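PDB 6N2B: tapirin from Caldicellulosiruptor kristjanssonii, which probably binds cellulose through its beta-helical C-terminal domain, helping this extremely thermophilic bacterium adhere to plant biomass. Local coordinates for residues W201-R212 / I412-V423. Numbering follows the deposited sequence.
Sequences WNDLFEYAVYSR and IKNFDFDSRMSV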
loop_
_atom_site.group_PDB
_atom_site.type_symbol
_atom_site.label_atom_id
_atom_site.label_comp_id
_atom_site.label_asym_id
_atom_site.label_seq_id
_atom_site.Cartn_x
_atom_site.Cartn_y
_atom_site.Cartn_z
ATOM N N TRP A 201 -3.779 0.207 -13.197
ATOM C CA TRP A 201 -2.785 -0.308 -12.250
ATOM C C TRP A 201 -1.438 -0.625 -12.897
ATOM O O TRP A 201 -0.453 -0.791 -12.171
ATOM C CB TRP A 201 -3.294 -1.557 -11.496
ATOM C CG TRP A 201 -3.630 -2.742 -12.343
ATOM C CD1 TRP A 201 -4.880 -3.169 -12.684
ATOM C CD2 TRP A 201 -2.710 -3.662 -12.958
ATOM N NE1 TRP A 201 -4.797 -4.289 -13.480
ATOM C CE2 TRP A 201 -3.476 -4.608 -13.665
ATOM C CE3 TRP A 201 -1.312 -3.768 -12.991
ATOM C CZ2 TRP A 201 -2.893 -5.646 -14.393
ATOM C CZ3 TRP A 201 -0.740 -4.793 -13.717
ATOM C CH2 TRP A 201 -1.530 -5.724 -14.405
ATOM N N ASN A 202 -1.345 -0.709 -14.221
ATOM C CA ASN A 202 -0.049 -0.979 -14.823
ATOM C C ASN A 202 0.644 0.279 -15.352
ATOM O O ASN A 202 1.685 0.173 -16.004
ATOM C CB ASN A 202 -0.169 -2.059 -15.910
ATOM C CG ASN A 202 -0.924 -1.604 -17.147
ATOM O OD1 ASN A 202 -1.210 -0.423 -17.339
ATOM N ND2 ASN A 202 -1.229 -2.560 -18.015
ATOM N N ASP A 203 0.123 1.461 -15.031
ATOM C CA ASP A 203 0.672 2.737 -15.478
ATOM C C ASP A 203 1.560 3.328 -14.393
ATOM O O ASP A 203 1.082 3.623 -13.296
ATOM C CB ASP A 203 -0.463 3.705 -15.801
ATOM C CG ASP A 203 0.021 5.002 -16.390
ATOM O OD1 ASP A 203 1.166 5.052 -16.894
ATOM O OD2 ASP A 203 -0.767 5.976 -16.348
ATOM N N LEU A 204 2.836 3.548 -14.719
ATOM C CA LEU A 204 3.771 4.081 -13.733
ATOM C C LEU A 204 3.311 5.429 -13.188
ATOM O O LEU A 204 3.510 5.727 -12.006
ATOM C CB LEU A 204 5.170 4.199 -14.344
ATOM C CG LEU A 204 6.250 5.020 -13.628
ATOM C CD1 LEU A 204 6.936 4.230 -12.519
ATOM C CD2 LEU A 204 7.269 5.463 -14.638
ATOM N N PHE A 205 2.684 6.250 -14.023
ATOM C CA PHE A 205 2.305 7.593 -13.604
ATOM C C PHE A 205 1.024 7.634 -12.783
ATOM O O PHE A 205 0.596 8.729 -12.394
ATOM C CB PHE A 205 2.208 8.496 -14.838
ATOM C CG PHE A 205 3.516 8.608 -15.559
ATOM C CD1 PHE A 205 4.530 9.404 -15.048
ATOM C CD2 PHE A 205 3.774 7.844 -16.680
ATOM C CE1 PHE A 205 5.760 9.476 -15.672
ATOM C CE2 PHE A 205 4.999 7.903 -17.295
ATOM C CZ PHE A 205 5.995 8.727 -16.792
ATOM N N GLU A 206 0.415 6.476 -12.507
ATOM C CA GLU A 206 -0.680 6.379 -11.554
ATOM C C GLU A 206 -0.191 6.275 -10.110
ATOM O O GLU A 206 -0.972 6.498 -9.181
ATOM C CB GLU A 206 -1.572 5.184 -11.920
ATOM C CG GLU A 206 -2.381 4.526 -10.767
ATOM C CD GLU A 206 -3.442 5.449 -10.123
ATOM O OE1 GLU A 206 -3.833 6.469 -10.738
ATOM O OE2 GLU A 206 -3.870 5.154 -8.980
ATOM N N TYR A 207 1.086 6.015 -9.881
ATOM C CA TYR A 207 1.539 5.692 -8.537
ATOM C C TYR A 207 1.925 6.945 -7.752
ATOM O O TYR A 207 2.587 7.849 -8.276
ATOM C CB TYR A 207 2.677 4.672 -8.603
ATOM C CG TYR A 207 2.053 3.339 -8.927
ATOM C CD1 TYR A 207 1.714 3.002 -10.242
ATOM C CD2 TYR A 207 1.700 2.457 -7.910
ATOM C CE1 TYR A 207 1.096 1.801 -10.535
ATOM C CE2 TYR A 207 1.071 1.253 -8.192
ATOM C CZ TYR A 207 0.766 0.931 -9.500
ATOM O OH TYR A 207 0.134 -0.267 -9.756
ATOM N N ALA A 208 1.421 7.021 -6.513
ATOM C CA ALA A 208 1.955 7.974 -5.554
ATOM C C ALA A 208 3.310 7.500 -5.040
ATOM O O ALA A 208 4.244 8.301 -4.872
ATOM C CB ALA A 208 0.967 8.172 -4.410
ATOM N N VAL A 209 3.445 6.196 -4.826
ATOM C CA VAL A 209 4.713 5.588 -4.453
ATOM C C VAL A 209 4.966 4.438 -5.418
ATOM O O VAL A 209 4.207 3.464 -5.442
ATOM C CB VAL A 209 4.716 5.093 -2.995
ATOM C CG1 VAL A 209 6.055 4.482 -2.631
ATOM C CG2 VAL A 209 4.403 6.220 -2.057
ATOM N N TYR A 210 6.017 4.550 -6.215
ATOM C CA TYR A 210 6.489 3.443 -7.038
ATOM C C TYR A 210 7.874 3.077 -6.534
ATOM O O TYR A 210 8.808 3.871 -6.658
ATOM C CB TYR A 210 6.527 3.819 -8.515
ATOM C CG TYR A 210 6.859 2.657 -9.422
ATOM C CD1 TYR A 210 8.178 2.290 -9.660
ATOM C CD2 TYR A 210 5.851 1.923 -10.047
ATOM C CE1 TYR A 210 8.483 1.231 -10.484
ATOM C CE2 TYR A 210 6.146 0.859 -10.878
ATOM C CZ TYR A 210 7.463 0.518 -11.094
ATOM O OH TYR A 210 7.774 -0.539 -11.931
ATOM N N SER A 211 8.009 1.890 -5.968
ATOM C CA SER A 211 9.284 1.433 -5.427
ATOM C C SER A 211 9.725 0.190 -6.190
ATOM O O SER A 211 9.072 -0.859 -6.111
ATOM C CB SER A 211 9.174 1.146 -3.933
ATOM O OG SER A 211 9.103 2.347 -3.199
ATOM N N ARG A 212 10.827 0.315 -6.934
ATOM C CA ARG A 212 11.375 -0.834 -7.647
ATOM C C ARG A 212 11.868 -1.888 -6.667
ATOM O O ARG A 212 11.672 -3.091 -6.879
ATOM C CB ARG A 212 12.499 -0.378 -8.578
ATOM C CG ARG A 212 13.142 -1.498 -9.376
ATOM C CD ARG A 212 13.862 -0.966 -10.607
ATOM N NE ARG A 212 15.309 -1.099 -10.459
ATOM C CZ ARG A 212 15.985 -2.239 -10.593
ATOM N NH1 ARG A 212 15.356 -3.370 -10.912
ATOM N NH2 ARG A 212 17.304 -2.239 -10.426
ATOM N N ILE A 412 -1.919 -9.478 -12.928
ATOM C CA ILE A 412 -0.892 -8.794 -12.150
ATOM C C ILE A 412 0.284 -9.719 -11.882
ATOM O O ILE A 412 1.448 -9.331 -12.048
ATOM C CB ILE A 412 -1.501 -8.240 -10.849
ATOM C CG1 ILE A 412 -2.488 -7.113 -11.204
ATOM C CG2 ILE A 412 -0.398 -7.794 -9.895
ATOM C CD1 ILE A 412 -3.165 -6.479 -10.032
ATOM N N LYS A 413 -0.000 -10.962 -11.481
ATOM C CA LYS A 413 1.054 -11.961 -11.340
ATOM C C LYS A 413 1.900 -12.062 -12.606
ATOM O O LYS A 413 3.109 -12.315 -12.537
ATOM C CB LYS A 413 0.423 -13.314 -11.006
ATOM C CG LYS A 413 1.281 -14.250 -10.165
ATOM C CD LYS A 413 0.792 -15.684 -10.300
ATOM C CE LYS A 413 -0.315 -16.024 -9.286
ATOM N NZ LYS A 413 0.218 -16.478 -7.963
ATOM N N ASN A 414 1.288 -11.849 -13.766
ATOM C CA ASN A 414 1.951 -12.057 -15.041
ATOM C C ASN A 414 2.608 -10.802 -15.581
ATOM O O ASN A 414 3.271 -10.874 -16.620
ATOM C CB ASN A 414 0.955 -12.588 -16.081
ATOM C CG ASN A 414 0.631 -14.068 -15.885
ATOM O OD1 ASN A 414 1.432 -14.824 -15.328
ATOM N ND2 ASN A 414 -0.545 -14.486 -16.351
ATOM N N PHE A 415 2.448 -9.663 -14.917
ATOM C CA PHE A 415 3.011 -8.411 -15.411
ATOM C C PHE A 415 4.412 -8.222 -14.841
ATOM O O PHE A 415 4.596 -8.229 -13.614
ATOM C CB PHE A 415 2.112 -7.233 -15.045
ATOM C CG PHE A 415 2.428 -5.987 -15.798
ATOM C CD1 PHE A 415 1.895 -5.766 -17.054
ATOM C CD2 PHE A 415 3.269 -5.033 -15.254
ATOM C CE1 PHE A 415 2.188 -4.608 -17.750
ATOM C CE2 PHE A 415 3.566 -3.876 -15.949
ATOM C CZ PHE A 415 3.026 -3.663 -17.197
ATOM N N ASP A 416 5.401 -8.068 -15.735
ATOM C CA ASP A 416 6.800 -7.881 -15.342
ATOM C C ASP A 416 7.083 -6.378 -15.274
ATOM O O ASP A 416 7.580 -5.756 -16.216
ATOM C CB ASP A 416 7.720 -8.613 -16.314
ATOM C CG ASP A 416 9.195 -8.485 -15.951
ATOM O OD1 ASP A 416 9.523 -7.816 -14.945
ATOM O OD2 ASP A 416 10.031 -9.063 -16.684
ATOM N N PHE A 417 6.752 -5.793 -14.114
ATOM C CA PHE A 417 6.872 -4.350 -13.916
ATOM C C PHE A 417 8.262 -3.857 -14.284
ATOM O O PHE A 417 8.410 -2.810 -14.923
ATOM C CB PHE A 417 6.559 -3.983 -12.460
ATOM C CG PHE A 417 5.086 -3.899 -12.150
ATOM C CD1 PHE A 417 4.382 -5.028 -11.732
ATOM C CD2 PHE A 417 4.402 -2.696 -12.267
ATOM C CE1 PHE A 417 3.030 -4.962 -11.445
ATOM C CE2 PHE A 417 3.039 -2.622 -11.980
ATOM C CZ PHE A 417 2.358 -3.755 -11.569
ATOM N N ASP A 418 9.292 -4.609 -13.899
ATOM C CA ASP A 418 10.658 -4.178 -14.164
ATOM C C ASP A 418 10.946 -4.105 -15.649
ATOM O O ASP A 418 11.761 -3.284 -16.080
ATOM C CB ASP A 418 11.635 -5.132 -13.502
ATOM C CG ASP A 418 12.177 -4.591 -12.227
ATOM O OD1 ASP A 418 12.665 -3.437 -12.265
ATOM O OD2 ASP A 418 12.113 -5.310 -11.201
ATOM N N SER A 419 10.292 -4.953 -16.440
ATOM C CA SER A 419 10.558 -5.004 -17.868
ATOM C C SER A 419 10.187 -3.707 -18.577
ATOM O O SER A 419 10.647 -3.477 -19.700
ATOM C CB SER A 419 9.800 -6.176 -18.489
ATOM O OG SER A 419 8.409 -5.936 -18.499
ATOM N N ARG A 420 9.384 -2.850 -17.949
ATOM C CA ARG A 420 8.904 -1.650 -18.616
ATOM C C ARG A 420 9.914 -0.507 -18.624
ATOM O O ARG A 420 9.661 0.514 -19.280
ATOM C CB ARG A 420 7.603 -1.185 -17.961
ATOM C CG ARG A 420 6.609 -2.294 -17.747
ATOM C CD ARG A 420 6.357 -3.071 -19.025
ATOM N NE ARG A 420 5.836 -2.247 -20.117
ATOM C CZ ARG A 420 5.658 -2.690 -21.363
ATOM N NH1 ARG A 420 5.181 -1.888 -22.298
ATOM N NH2 ARG A 420 5.960 -3.949 -21.675
ATOM N N MET A 421 11.044 -0.648 -17.931
ATOM C CA MET A 421 12.027 0.419 -17.822
ATOM C C MET A 421 13.413 -0.189 -17.822
ATOM O O MET A 421 13.588 -1.395 -17.616
ATOM C CB MET A 421 11.826 1.260 -16.557
ATOM C CG MET A 421 12.115 0.508 -15.253
ATOM S SD MET A 421 11.598 1.375 -13.744
ATOM C CE MET A 421 9.873 1.735 -14.115
ATOM N N SER A 422 14.408 0.670 -18.047
ATOM C CA SER A 422 15.818 0.283 -17.991
ATOM C C SER A 422 16.534 1.318 -17.135
ATOM O O SER A 422 16.818 2.426 -17.594
ATOM C CB SER A 422 16.424 0.189 -19.387
ATOM O OG SER A 422 15.535 -0.477 -20.279
ATOM N N VAL A 423 16.806 0.976 -15.884
ATOM C CA VAL A 423 17.457 1.913 -14.977
ATOM C C VAL A 423 18.942 1.951 -15.307
ATOM O O VAL A 423 19.604 0.910 -15.365
ATOM C CB VAL A 423 17.222 1.519 -13.513
ATOM C CG1 VAL A 423 18.043 2.398 -12.585
ATOM C CG2 VAL A 423 15.740 1.643 -13.170
HETATM O O HOH W 1 6.397 -0.764 -14.774
HETATM O O HOH W 2 10.227 -3.773 -9.285
#
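Trp201 turns its six-membered ring edge-on to the face of Phe415, a T-shaped pair with planes at 85°, while CG1 of Ile412 sits over one indole face, 3.5 Å from CZ2. CZ of Phe417 meets the indole rim near CE3 and CZ3. Next along the chain, CB of Asn202 lies over the Phe415 ring as a CH-pi contact, 4.0 Å from its centroid.

Arg212 can be followed outward from CB: CG passes OD1 of Asp418, CD touches both that oxygen and CG2 of Val423, and NE comes within 3.9 Å of CG2. A bend at chi3 (110°) brings NH1 back to OD1 of Asp418 in a 3.0 Å salt bridge, which arrives from above the carboxylate plane. A water joins the Arg212 carbonyl to OD2, the latter bond weak.

Between these ends, OH of Tyr210 packs against CB of Phe417 and CE of Met421, and shares a second water with the Phe417 carbonyl. The loop after helix 408-413 packs against strand 207-211 of the beta-helix and the chain at both its ends; Tyr229 stacks on Phe417. The one salt bridge, between partly exposed partners and bent at 152°, probably adds less hold than the ring packing.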